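Local coordinates for protein glucokinase (Thermus thermophilus, PDB 3VOV) that probably phosphorylates glucose and other hexoses at the expense of ATP, as a zinc-containing hexokinase of the ROK family that assembles as a tetramer, at residues V146-R151 / Y294-D299; A179-R184 / L219-Y224; R205-Q208 / A214-L217; G228-V233 / R265-W270; G254-L259 / L275-L280. All blocks are in the same frame, centred on the assembly; numbering follows the deposited sequence.

Interaction 1 of 5, residues V146-R151 / Y294-D299; sequences VLRGER and YLEVKD
R148, in the irregular loop after strand 145-146, faces E296 on helix 284-299 with their CA atoms 13.5 Å apart, a gap that two long side chains have to span. The contact lies on the surface of the actin-like ATPase fold of the ROK kinases, where the last helix packs back beside strands 102-106 and 145-146. The side chains arrive from opposite directions. R148 starts with its CB pointing to the helix and bends at chi3; E296 starts askew, and a bend at chi2 (-86°) swings its carboxylate to the arginine. The guanidinium and carboxylate planes lie 14° apart, but the charges stay at a distance, so this is a long salt bridge without a hydrogen bond. A stronger partner of R148 is E105, which forms a salt bridge with NE and probably accounts for much of the hold on the guanidinium. Arginine suits the place because its separate N-H groups can serve two acids, and glutamate because its length carries charge off the helix. Further along, R151 forms a salt bridge with D237 of the second subunit. Of the R148 nitrogens, NH1 comes nearest to E296 OE1, at 3.9 Å, with NH2 at 4.2 Å.

Interaction 2 of 5, residues A179-R184 / L219-Y224; sequences ALAAGR and LQAARY
Close helix-to-helix packing beside the zinc site of the ROK fold brings L180 and A181, in segment 179-184, against A221 and Y224 of the long helix 212-236. The backbones come very near: the CA atoms of A181 and A221 are 4.6 Å apart, which is possible because both residues carry nothing larger than a methyl. CB of A181 rests on the carbonyl O of A221 at 3.6 Å, and the two CB atoms meet at 4.2 Å. One turn further along the long helix Y224 takes over, with L180 as its partner. CD1 of L180 sits over the middle of one face of the Y224 ring, 3.8 Å from its centroid and 13° off the normal, a CH-pi contact made by a single methyl. With chi1 of L180 at -69°, CG lies beside the backbone N and the branch is carried to the tyrosine. Y224 has a polar end to place as well, and its OH is hydrogen-bonded to G165 O of the third subunit, so one ring serves both the core and the tetramer. L180 follows closely on the zinc ligand C176, about 6 Å away between side chains, and the whole is close alanine-to-alanine helix packing that joins the segment following the zinc ligands to the long helix 212-236 of the ROK fold.

Interaction 3 of 5, residues R205-Q208 / A214-L217; sequences RLFQ and AERL
L206 and F207 meet A214 and E215 at a corner between two consecutive helices, where a short turn joins helix 200-208 to helix 212-236. The tight part centres on A214, whose CB points into the partner helix and touches L206 CB at 3.7 Å and the backbone N of F207 at 3.6 Å; alanine lets the helices close to 5.0 Å between the CA atoms of F207 and A214. Beside it the F207 ring, carried along the neighbouring helix by a chi1 of 180°, lays CD1 on E215 CA at 3.6 Å; the ring also packs on V218 and L219 of the same long helix. The looser side is polar. E215 crosses F207 at about a right angle, and its CG still touches CD1 at 4.0 Å, but beyond CG the extended chain ends in a partly exposed carboxylate. Glutamate suits this border, with methylenes for the ring and a carboxylate for water. One water bridges the two segments, lying over the rim of one face of the F207 ring and donating to E215 OE2 and, at 2.8 Å, to F207 O.

Interaction 4 of 5, residues G228-V233 / R265-W270; sequences GLASLV and RYLQGW
A230, on helix 212-236, meets Y266 and L267 where the chain leaves helix 253-265. The A230 and Y266 CB atoms are just 3.4 Å apart, a tight fit that suits the single methyl of alanine. L267 can be followed outward. Its CB stands 5.0 Å from A230 CB and does not touch it. A chi1 of -72° sets CG beside the backbone N and turns the branch back to the helix, where CG packs on A230 CB at 3.8 Å. The two methyls then part: CD1 lies 4.3 Å from A230 CB, while CD2 goes to V233 CG1 at 3.9 Å and the carbonyl O of A230 at 4.0 Å. V233 meets L267 at about a right angle and touches it with CG1, the branch anti to the backbone N (chi1 166°). K234 ties the polar backbone together, its NZ hydrogen-bonded to the carbonyl oxygens of both A230 and Y266. The tyrosine ring leads off in another direction, and its OH is hydrogen-bonded to E174 of the second subunit; W270 meets the zinc ligand H159 of that subunit. From L267 to W270 the chain reverses, closed by W270 N to L267 O at 2.9 Å, with G269 taking the positive phi of its third position: a type II beta turn.

Interaction 5 of 5, residues G254-L259 / L275-L280; sequences GYWEAL and LRRARL
R277 NH1 is hydrogen-bonded to the carbonyl O of L249, and this holds a guanidinium that lies flat on the indole of W256, joining the edge strand 275-277 to helix 253-265. The stack is a cation-pi contact: CZ of R277 stands 4.1 Å from the centroid of the six-membered ring, 18° off its normal, with the two planes tilted by 21°. The arginine crosses the ring obliquely and uses its whole length. CG presses on W256 CZ2 at 3.4 Å and on CH2 at 3.5 Å, the chain runs extended over the same face to NE, and NH2 finishes above CE3 at 3.6 Å. Arginine thus offers apolar methylenes at its base and a flat charge at its end, and tryptophan a surface broad enough to take both. W256 reaches the strand because CG lies opposite the backbone N (chi1 -153°), spanning the 9.8 Å between its CA and that of R277. Next to the stack the packing is purely aliphatic: L259 and L275 meet at about a right angle, CD2 to CD2 at 3.7 Å. L243, on the parallel strand 240-244, touches both W256 and L259, so helix 253-265 covers two neighbouring strands, the arrangement of a beta-alpha-beta crossover.

How the interactions relate
Interactions 3, 2 and 4, in that order, follow one another along helix 212-236, and interaction 5 leans on it through A222 and L219, which pack against Y255, L259 and A258. Interactions 2 and 4 are buried and apolar, built on alanines and leucines, with a tyrosine ring face in the first and a valine in the second, while interactions 3 and 5 are partly buried and add polar edges, a water bridge in one and a cation-pi stack in the other. F207 touches L219 and G254, joining interaction 3 to interactions 2 and 5. Interaction 1 stands apart, a long salt bridge at the surface. Like interaction 4, it borders the second subunit; interactions 2 and 3 border the third.

Interaction 1 of 5, residues V146-R151 / Y294-D299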
# COMPACT_ATOMS: atom_id res chain seq x y z
N VAL B 146 11.86 -11.93 -28.92
CA VAL B 146 11.94 -10.98 -27.80
C VAL B 146 11.26 -9.63 -28.12
O VAL B 146 11.50 -9.00 -29.17
CB VAL B 146 13.43 -10.80 -27.35
CG1 VAL B 146 13.57 -9.62 -26.40
CG2 VAL B 146 13.95 -12.10 -26.72
N LEU B 147 10.42 -9.19 -27.19
CA LEU B 147 9.86 -7.83 -27.22
C LEU B 147 10.94 -6.87 -26.74
O LEU B 147 11.26 -6.85 -25.57
CB LEU B 147 8.67 -7.74 -26.25
CG LEU B 147 7.45 -6.84 -26.47
CD1 LEU B 147 6.86 -6.31 -25.11
CD2 LEU B 147 7.61 -5.73 -27.50
N ARG B 148 11.46 -6.05 -27.62
CA ARG B 148 12.53 -5.15 -27.25
C ARG B 148 12.08 -3.74 -26.85
O ARG B 148 12.80 -3.09 -26.11
CB ARG B 148 13.61 -5.06 -28.35
CG ARG B 148 14.74 -6.18 -28.16
CD ARG B 148 15.85 -6.12 -29.23
NE ARG B 148 16.37 -7.44 -29.53
CZ ARG B 148 16.31 -8.04 -30.74
NH1 ARG B 148 15.74 -7.42 -31.78
NH2 ARG B 148 16.81 -9.27 -30.92
N GLY B 149 10.93 -3.31 -27.38
CA GLY B 149 10.40 -1.97 -27.17
C GLY B 149 10.98 -0.93 -28.13
O GLY B 149 12.03 -1.15 -28.74
N GLU B 150 10.29 0.20 -28.25
CA GLU B 150 10.75 1.32 -29.07
C GLU B 150 12.19 1.76 -28.73
O GLU B 150 12.96 2.12 -29.62
CB GLU B 150 9.75 2.47 -28.91
CG GLU B 150 10.12 3.75 -29.61
CD GLU B 150 10.17 3.58 -31.13
OE1 GLU B 150 9.32 2.83 -31.70
OE2 GLU B 150 11.10 4.17 -31.75
N ARG B 151 12.54 1.71 -27.45
CA ARG B 151 13.83 2.23 -26.98
C ARG B 151 14.70 1.19 -26.30
O ARG B 151 15.67 1.54 -25.64
CB ARG B 151 13.57 3.36 -25.97
CG ARG B 151 12.62 4.45 -26.51
CD ARG B 151 12.11 5.40 -25.41
NE ARG B 151 11.04 6.21 -25.98
CZ ARG B 151 9.80 5.76 -26.18
NH1 ARG B 151 9.45 4.49 -25.80
NH2 ARG B 151 8.92 6.56 -26.76
N TYR B 294 20.59 -16.63 -34.49
CA TYR B 294 20.00 -17.68 -35.35
C TYR B 294 18.66 -17.22 -35.96
O TYR B 294 18.41 -17.29 -37.20
CB TYR B 294 19.83 -18.98 -34.52
CG TYR B 294 19.25 -20.11 -35.33
CD1 TYR B 294 17.87 -20.29 -35.45
CD2 TYR B 294 20.10 -20.95 -36.05
CE1 TYR B 294 17.35 -21.37 -36.25
CE2 TYR B 294 19.60 -21.98 -36.83
CZ TYR B 294 18.25 -22.20 -36.92
OH TYR B 294 17.84 -23.23 -37.73
N LEU B 295 17.79 -16.72 -35.09
CA LEU B 295 16.49 -16.24 -35.53
C LEU B 295 16.62 -14.95 -36.36
O LEU B 295 15.86 -14.74 -37.26
CB LEU B 295 15.54 -16.04 -34.33
CG LEU B 295 15.27 -17.37 -33.58
CD1 LEU B 295 14.59 -17.12 -32.23
CD2 LEU B 295 14.45 -18.43 -34.41
N GLU B 296 17.58 -14.09 -36.06
CA GLU B 296 17.76 -12.93 -36.93
C GLU B 296 18.14 -13.37 -38.33
O GLU B 296 17.60 -12.86 -39.30
CB GLU B 296 18.83 -11.98 -36.40
CG GLU B 296 18.33 -11.10 -35.32
CD GLU B 296 17.65 -9.84 -35.88
OE1 GLU B 296 17.25 -9.01 -35.05
OE2 GLU B 296 17.56 -9.68 -37.13
N VAL B 297 19.09 -14.30 -38.44
CA VAL B 297 19.56 -14.74 -39.75
C VAL B 297 18.46 -15.49 -40.50
O VAL B 297 18.24 -15.25 -41.70
CB VAL B 297 20.80 -15.62 -39.64
CG1 VAL B 297 21.10 -16.29 -40.99
CG2 VAL B 297 21.99 -14.79 -39.14
N LYS B 298 17.79 -16.40 -39.79
CA LYS B 298 16.57 -17.04 -40.26
C LYS B 298 15.47 -16.05 -40.73
O LYS B 298 14.90 -16.24 -41.81
CB LYS B 298 16.02 -17.96 -39.16
CG LYS B 298 15.18 -19.09 -39.67
CD LYS B 298 14.21 -19.62 -38.62
CE LYS B 298 13.39 -20.76 -39.24
NZ LYS B 298 12.18 -21.16 -38.47
N ASP B 299 15.18 -15.02 -39.92
CA ASP B 299 14.20 -13.95 -40.25
C ASP B 299 14.66 -12.98 -41.34
O ASP B 299 13.83 -12.35 -41.99
CB ASP B 299 13.87 -13.08 -39.02
CG ASP B 299 12.98 -13.78 -37.99
OD1 ASP B 299 12.54 -14.94 -38.22
OD2 ASP B 299 12.75 -13.17 -36.91

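Interaction 2 of 5, residues A179-R184 / L219-Y224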
# COMPACT_ATOMS: atom_id res chain seq x y z
N ALA B 179 12.92 -4.06 -6.16
CA ALA B 179 13.25 -3.45 -4.88
C ALA B 179 12.50 -4.17 -3.71
O ALA B 179 12.80 -3.93 -2.52
CB ALA B 179 12.89 -1.99 -4.91
N LEU B 180 11.53 -5.01 -4.05
CA LEU B 180 10.76 -5.73 -3.04
C LEU B 180 11.26 -7.13 -2.79
O LEU B 180 11.11 -7.65 -1.68
CB LEU B 180 9.29 -5.85 -3.46
CG LEU B 180 8.52 -4.50 -3.47
CD1 LEU B 180 7.16 -4.72 -4.17
CD2 LEU B 180 8.33 -3.87 -2.02
N ALA B 181 11.79 -7.76 -3.86
CA ALA B 181 11.92 -9.22 -3.88
C ALA B 181 13.23 -9.76 -4.45
O ALA B 181 13.45 -11.00 -4.44
CB ALA B 181 10.73 -9.85 -4.63
N ALA B 182 14.09 -8.89 -4.96
CA ALA B 182 15.37 -9.39 -5.49
C ALA B 182 16.24 -9.93 -4.34
O ALA B 182 16.02 -9.60 -3.18
CB ALA B 182 16.12 -8.27 -6.25
N GLY B 183 17.23 -10.75 -4.70
CA GLY B 183 18.34 -11.11 -3.82
C GLY B 183 18.84 -10.00 -2.96
O GLY B 183 18.86 -10.14 -1.76
N ARG B 184 19.22 -8.88 -3.55
CA ARG B 184 19.75 -7.79 -2.78
C ARG B 184 18.70 -7.11 -1.92
O ARG B 184 19.03 -6.51 -0.92
CB ARG B 184 20.43 -6.74 -3.66
CG ARG B 184 21.76 -7.21 -4.26
CD ARG B 184 22.37 -6.15 -5.14
NE ARG B 184 22.52 -4.93 -4.39
CZ ARG B 184 21.92 -3.78 -4.68
NH1 ARG B 184 22.13 -2.73 -3.90
NH2 ARG B 184 21.14 -3.69 -5.73
N LEU B 219 8.57 -14.91 2.94
CA LEU B 219 7.24 -15.13 2.40
C LEU B 219 6.63 -13.89 1.77
O LEU B 219 5.89 -14.01 0.80
CB LEU B 219 6.28 -15.69 3.48
CG LEU B 219 6.62 -17.07 4.03
CD1 LEU B 219 5.64 -17.46 5.17
CD2 LEU B 219 6.65 -18.12 2.96
N GLN B 220 6.87 -12.72 2.35
CA GLN B 220 6.39 -11.48 1.78
C GLN B 220 7.00 -11.24 0.39
O GLN B 220 6.31 -10.84 -0.54
CB GLN B 220 6.65 -10.28 2.70
CG GLN B 220 6.51 -8.93 1.98
CD GLN B 220 6.60 -7.73 2.92
OE1 GLN B 220 7.43 -6.82 2.73
NE2 GLN B 220 5.75 -7.71 3.92
N ALA B 221 8.30 -11.52 0.27
CA ALA B 221 9.00 -11.38 -1.03
C ALA B 221 8.46 -12.38 -2.03
O ALA B 221 8.23 -12.05 -3.20
CB ALA B 221 10.52 -11.61 -0.83
N ALA B 222 8.28 -13.64 -1.60
CA ALA B 222 7.64 -14.65 -2.47
C ALA B 222 6.26 -14.23 -2.99
O ALA B 222 5.97 -14.38 -4.19
CB ALA B 222 7.56 -16.06 -1.73
N ARG B 223 5.40 -13.72 -2.12
CA ARG B 223 4.09 -13.25 -2.59
C ARG B 223 4.17 -12.08 -3.60
O ARG B 223 3.32 -12.00 -4.49
CB ARG B 223 3.21 -12.82 -1.39
CG ARG B 223 2.85 -14.00 -0.39
CD ARG B 223 1.70 -13.58 0.53
NE ARG B 223 2.13 -12.50 1.40
CZ ARG B 223 2.85 -12.67 2.51
NH1 ARG B 223 3.17 -13.89 2.94
NH2 ARG B 223 3.20 -11.61 3.21
N TYR B 224 5.10 -11.14 -3.42
CA TYR B 224 5.22 -10.02 -4.37
C TYR B 224 5.60 -10.53 -5.75
O TYR B 224 5.15 -10.00 -6.76
CB TYR B 224 6.23 -8.97 -3.90
CG TYR B 224 5.62 -7.96 -2.91
CD1 TYR B 224 4.50 -7.19 -3.27
CD2 TYR B 224 6.19 -7.77 -1.67
CE1 TYR B 224 3.96 -6.22 -2.36
CE2 TYR B 224 5.66 -6.85 -0.74
CZ TYR B 224 4.54 -6.11 -1.08
OH TYR B 224 4.08 -5.23 -0.19

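Interaction 3 of 5, residues R205-Q208 / A214-L217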
# COMPACT_ATOMS: atom_id res chain seq x y z
N ARG B 205 18.83 -20.19 5.70
CA ARG B 205 19.09 -21.09 6.85
C ARG B 205 18.16 -20.71 8.01
O ARG B 205 17.48 -21.57 8.57
CB ARG B 205 20.57 -20.97 7.29
CG ARG B 205 20.86 -21.51 8.72
CD ARG B 205 22.29 -21.22 9.23
NE ARG B 205 22.38 -19.93 9.94
CZ ARG B 205 21.79 -19.65 11.10
NH1 ARG B 205 21.02 -20.54 11.74
NH2 ARG B 205 21.97 -18.45 11.65
N LEU B 206 18.11 -19.42 8.34
CA LEU B 206 17.19 -18.91 9.35
C LEU B 206 15.74 -19.29 9.07
O LEU B 206 14.99 -19.70 9.98
CB LEU B 206 17.35 -17.40 9.50
CG LEU B 206 18.60 -16.88 10.23
CD1 LEU B 206 18.80 -15.42 9.92
CD2 LEU B 206 18.48 -17.14 11.76
N PHE B 207 15.34 -19.15 7.81
CA PHE B 207 14.01 -19.55 7.36
C PHE B 207 13.74 -21.05 7.63
O PHE B 207 12.72 -21.44 8.26
CB PHE B 207 13.82 -19.22 5.87
CG PHE B 207 12.45 -19.59 5.32
CD1 PHE B 207 11.43 -18.66 5.27
CD2 PHE B 207 12.19 -20.88 4.87
CE1 PHE B 207 10.18 -18.97 4.75
CE2 PHE B 207 10.93 -21.22 4.37
CZ PHE B 207 9.92 -20.24 4.32
N GLN B 208 14.65 -21.89 7.13
CA GLN B 208 14.52 -23.33 7.32
C GLN B 208 14.54 -23.74 8.82
O GLN B 208 13.85 -24.66 9.21
CB GLN B 208 15.57 -24.10 6.48
CG GLN B 208 15.32 -24.05 4.97
CD GLN B 208 14.19 -24.97 4.43
OE1 GLN B 208 13.00 -24.87 4.82
NE2 GLN B 208 14.56 -25.81 3.45
N ALA B 214 12.58 -14.29 9.79
CA ALA B 214 13.06 -14.76 8.48
C ALA B 214 11.90 -15.22 7.62
O ALA B 214 11.81 -14.83 6.46
CB ALA B 214 14.10 -15.88 8.62
N GLU B 215 11.03 -16.04 8.20
CA GLU B 215 9.80 -16.46 7.56
C GLU B 215 8.97 -15.29 7.02
O GLU B 215 8.53 -15.29 5.86
CB GLU B 215 8.95 -17.32 8.54
CG GLU B 215 9.61 -18.67 8.86
CD GLU B 215 8.78 -19.56 9.83
OE1 GLU B 215 7.88 -19.04 10.55
OE2 GLU B 215 9.04 -20.78 9.86
N ARG B 216 8.73 -14.29 7.87
CA ARG B 216 7.94 -13.14 7.52
C ARG B 216 8.44 -12.48 6.24
O ARG B 216 7.69 -12.23 5.29
CB ARG B 216 7.91 -12.12 8.67
CG ARG B 216 6.63 -11.23 8.65
CD ARG B 216 6.73 -10.01 9.63
NE ARG B 216 5.51 -9.18 9.63
CZ ARG B 216 4.48 -9.35 10.46
NH1 ARG B 216 4.47 -10.33 11.38
NH2 ARG B 216 3.44 -8.53 10.38
N LEU B 217 9.74 -12.21 6.25
CA LEU B 217 10.43 -11.45 5.20
C LEU B 217 10.49 -12.25 3.90
O LEU B 217 10.22 -11.71 2.82
CB LEU B 217 11.86 -11.18 5.74
CG LEU B 217 12.83 -10.26 5.06
CD1 LEU B 217 13.93 -9.97 6.08
CD2 LEU B 217 13.38 -10.96 3.83
O HOH W 1 9.99 -22.19 7.98

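Interaction 4 of 5, residues G228-V233 / R265-W270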
# COMPACT_ATOMS: atom_id res chain seq x y z
N GLY B 228 3.31 -9.94 -8.88
CA GLY B 228 3.85 -9.21 -10.05
C GLY B 228 3.67 -10.03 -11.33
O GLY B 228 3.28 -9.51 -12.36
N LEU B 229 3.88 -11.34 -11.24
CA LEU B 229 3.67 -12.24 -12.38
C LEU B 229 2.18 -12.33 -12.76
O LEU B 229 1.84 -12.26 -13.94
CB LEU B 229 4.24 -13.62 -12.06
CG LEU B 229 5.79 -13.73 -11.96
CD1 LEU B 229 6.16 -15.13 -11.47
CD2 LEU B 229 6.46 -13.42 -13.34
N ALA B 230 1.29 -12.41 -11.77
CA ALA B 230 -0.16 -12.44 -12.08
C ALA B 230 -0.57 -11.15 -12.80
O ALA B 230 -1.41 -11.18 -13.69
CB ALA B 230 -1.00 -12.61 -10.78
N SER B 231 -0.02 -10.03 -12.36
CA SER B 231 -0.34 -8.71 -12.91
C SER B 231 0.13 -8.63 -14.38
O SER B 231 -0.60 -8.17 -15.30
CB SER B 231 0.35 -7.66 -12.03
OG SER B 231 -0.33 -6.43 -12.01
N LEU B 232 1.33 -9.14 -14.63
CA LEU B 232 1.90 -9.26 -15.99
C LEU B 232 1.07 -10.14 -16.91
O LEU B 232 1.01 -9.92 -18.10
CB LEU B 232 3.37 -9.75 -15.93
CG LEU B 232 4.32 -8.65 -15.40
CD1 LEU B 232 5.69 -9.18 -14.94
CD2 LEU B 232 4.50 -7.53 -16.49
N VAL B 233 0.40 -11.15 -16.36
CA VAL B 233 -0.51 -11.97 -17.16
C VAL B 233 -1.66 -11.13 -17.74
O VAL B 233 -2.11 -11.37 -18.86
CB VAL B 233 -1.05 -13.16 -16.34
CG1 VAL B 233 -2.28 -13.84 -17.06
CG2 VAL B 233 0.09 -14.16 -16.10
N ARG B 265 -4.04 -16.67 -6.23
CA ARG B 265 -4.96 -15.66 -5.67
C ARG B 265 -5.13 -14.41 -6.54
O ARG B 265 -6.18 -13.76 -6.48
CB ARG B 265 -4.51 -15.18 -4.27
CG ARG B 265 -4.71 -16.30 -3.17
CD ARG B 265 -4.57 -15.70 -1.77
NE ARG B 265 -5.68 -14.79 -1.42
CZ ARG B 265 -5.59 -13.47 -1.30
NH1 ARG B 265 -4.42 -12.82 -1.52
NH2 ARG B 265 -6.68 -12.77 -0.96
N TYR B 266 -4.09 -14.01 -7.27
CA TYR B 266 -4.18 -12.80 -8.14
C TYR B 266 -4.58 -13.13 -9.57
O TYR B 266 -4.46 -12.26 -10.50
CB TYR B 266 -2.91 -11.93 -8.03
CG TYR B 266 -3.00 -11.08 -6.75
CD1 TYR B 266 -3.48 -9.75 -6.79
CD2 TYR B 266 -2.73 -11.63 -5.52
CE1 TYR B 266 -3.58 -8.98 -5.60
CE2 TYR B 266 -2.86 -10.91 -4.33
CZ TYR B 266 -3.28 -9.60 -4.37
OH TYR B 266 -3.36 -8.88 -3.19
N LEU B 267 -5.08 -14.36 -9.73
CA LEU B 267 -5.69 -14.81 -10.96
C LEU B 267 -7.08 -15.44 -10.72
O LEU B 267 -7.64 -16.08 -11.64
CB LEU B 267 -4.75 -15.74 -11.69
CG LEU B 267 -3.52 -15.05 -12.33
CD1 LEU B 267 -2.45 -16.09 -12.75
CD2 LEU B 267 -4.00 -14.19 -13.55
N GLN B 268 -7.64 -15.28 -9.50
CA GLN B 268 -9.09 -15.51 -9.24
C GLN B 268 -9.89 -14.61 -10.18
O GLN B 268 -9.73 -13.37 -10.17
CB GLN B 268 -9.46 -15.18 -7.79
CG GLN B 268 -8.92 -16.20 -6.80
CD GLN B 268 -9.08 -15.81 -5.30
OE1 GLN B 268 -8.45 -16.46 -4.46
NE2 GLN B 268 -9.90 -14.77 -4.97
N GLY B 269 -10.74 -15.22 -10.99
CA GLY B 269 -11.53 -14.49 -11.98
C GLY B 269 -10.90 -14.50 -13.37
O GLY B 269 -11.45 -13.89 -14.33
N TRP B 270 -9.77 -15.21 -13.48
CA TRP B 270 -8.94 -15.18 -14.70
C TRP B 270 -8.49 -16.59 -15.08
O TRP B 270 -8.50 -17.47 -14.24
CB TRP B 270 -7.69 -14.29 -14.45
CG TRP B 270 -8.07 -12.87 -14.18
CD1 TRP B 270 -8.45 -12.33 -12.97
CD2 TRP B 270 -8.14 -11.81 -15.14
NE1 TRP B 270 -8.77 -11.00 -13.14
CE2 TRP B 270 -8.57 -10.66 -14.46
CE3 TRP B 270 -7.91 -11.74 -16.54
CZ2 TRP B 270 -8.77 -9.43 -15.11
CZ3 TRP B 270 -8.08 -10.49 -17.18
CH2 TRP B 270 -8.51 -9.37 -16.46

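Interaction 5 of 5, residues G254-L259 / L275-L280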
# COMPACT_ATOMS: atom_id res chain seq x y z
N GLY B 254 8.98 -23.64 1.06
CA GLY B 254 7.95 -22.68 1.49
C GLY B 254 7.90 -21.44 0.60
O GLY B 254 6.83 -20.81 0.47
N TYR B 255 9.03 -21.07 -0.01
CA TYR B 255 9.08 -19.85 -0.84
C TYR B 255 8.27 -20.08 -2.09
O TYR B 255 7.39 -19.32 -2.42
CB TYR B 255 10.53 -19.48 -1.19
CG TYR B 255 10.70 -18.37 -2.24
CD1 TYR B 255 10.81 -17.02 -1.84
CD2 TYR B 255 10.83 -18.68 -3.60
CE1 TYR B 255 11.00 -16.02 -2.80
CE2 TYR B 255 11.01 -17.66 -4.56
CZ TYR B 255 11.11 -16.35 -4.14
OH TYR B 255 11.26 -15.36 -5.09
N TRP B 256 8.53 -21.20 -2.74
CA TRP B 256 7.84 -21.55 -3.97
C TRP B 256 6.34 -21.73 -3.75
O TRP B 256 5.52 -21.24 -4.54
CB TRP B 256 8.49 -22.76 -4.63
CG TRP B 256 8.27 -22.75 -6.10
CD1 TRP B 256 7.14 -23.19 -6.77
CD2 TRP B 256 9.15 -22.20 -7.11
NE1 TRP B 256 7.30 -22.97 -8.13
CE2 TRP B 256 8.50 -22.36 -8.36
CE3 TRP B 256 10.44 -21.64 -7.08
CZ2 TRP B 256 9.09 -21.96 -9.56
CZ3 TRP B 256 11.03 -21.26 -8.29
CH2 TRP B 256 10.35 -21.41 -9.50
N GLU B 257 5.97 -22.37 -2.63
CA GLU B 257 4.56 -22.56 -2.32
C GLU B 257 3.81 -21.22 -2.13
O GLU B 257 2.70 -21.04 -2.65
CB GLU B 257 4.37 -23.44 -1.06
CG GLU B 257 5.07 -24.81 -1.16
CD GLU B 257 5.23 -25.59 0.20
OE1 GLU B 257 5.17 -25.00 1.32
OE2 GLU B 257 5.46 -26.82 0.11
N ALA B 258 4.42 -20.30 -1.38
CA ALA B 258 3.81 -19.01 -1.08
C ALA B 258 3.72 -18.20 -2.35
O ALA B 258 2.75 -17.53 -2.57
CB ALA B 258 4.62 -18.28 -0.03
N LEU B 259 4.72 -18.28 -3.21
CA LEU B 259 4.70 -17.55 -4.46
C LEU B 259 3.56 -18.04 -5.37
O LEU B 259 2.82 -17.27 -5.94
CB LEU B 259 6.04 -17.79 -5.15
CG LEU B 259 6.37 -17.02 -6.40
CD1 LEU B 259 7.93 -16.99 -6.48
CD2 LEU B 259 5.76 -17.72 -7.62
N LEU B 275 2.63 -21.80 -14.46
CA LEU B 275 3.89 -21.19 -14.00
C LEU B 275 4.91 -22.30 -13.81
O LEU B 275 4.64 -23.27 -13.06
CB LEU B 275 3.65 -20.38 -12.69
CG LEU B 275 4.81 -19.73 -11.86
CD1 LEU B 275 5.88 -19.07 -12.66
CD2 LEU B 275 4.29 -18.68 -10.87
N ARG B 276 6.06 -22.19 -14.50
CA ARG B 276 7.03 -23.30 -14.57
C ARG B 276 8.43 -22.85 -14.18
O ARG B 276 8.81 -21.71 -14.48
CB ARG B 276 7.12 -23.90 -16.01
CG ARG B 276 5.84 -24.57 -16.45
CD ARG B 276 6.00 -25.30 -17.80
NE ARG B 276 4.70 -25.71 -18.36
CZ ARG B 276 4.45 -25.85 -19.65
NH1 ARG B 276 3.24 -26.29 -20.04
NH2 ARG B 276 5.36 -25.54 -20.57
N ARG B 277 9.18 -23.73 -13.52
CA ARG B 277 10.58 -23.45 -13.18
C ARG B 277 11.41 -23.41 -14.46
O ARG B 277 11.29 -24.32 -15.29
CB ARG B 277 11.14 -24.62 -12.38
CG ARG B 277 10.83 -24.57 -10.95
CD ARG B 277 11.56 -25.66 -10.15
NE ARG B 277 11.26 -25.47 -8.73
CZ ARG B 277 12.17 -25.09 -7.83
NH1 ARG B 277 13.44 -24.92 -8.18
NH2 ARG B 277 11.79 -24.92 -6.56
N ALA B 278 12.27 -22.41 -14.60
CA ALA B 278 13.24 -22.40 -15.73
C ALA B 278 14.04 -23.70 -15.75
O ALA B 278 14.45 -24.16 -14.69
CB ALA B 278 14.18 -21.19 -15.64
N ARG B 279 14.26 -24.25 -16.95
CA ARG B 279 14.95 -25.54 -17.10
C ARG B 279 16.41 -25.48 -17.47
O ARG B 279 17.13 -26.48 -17.28
CB ARG B 279 14.23 -26.43 -18.09
CG ARG B 279 13.01 -27.12 -17.47
CD ARG B 279 12.12 -27.76 -18.52
NE ARG B 279 10.74 -27.79 -18.04
CZ ARG B 279 9.68 -28.18 -18.74
NH1 ARG B 279 9.81 -28.60 -20.02
NH2 ARG B 279 8.48 -28.15 -18.16
N LEU B 280 16.86 -24.34 -18.02
CA LEU B 280 18.17 -24.36 -18.70
C LEU B 280 19.33 -23.96 -17.84
O LEU B 280 20.47 -24.02 -18.29
CB LEU B 280 18.16 -23.51 -19.98
CG LEU B 280 17.13 -23.95 -21.00
CD1 LEU B 280 17.03 -22.94 -22.13
CD2 LEU B 280 17.46 -25.33 -21.57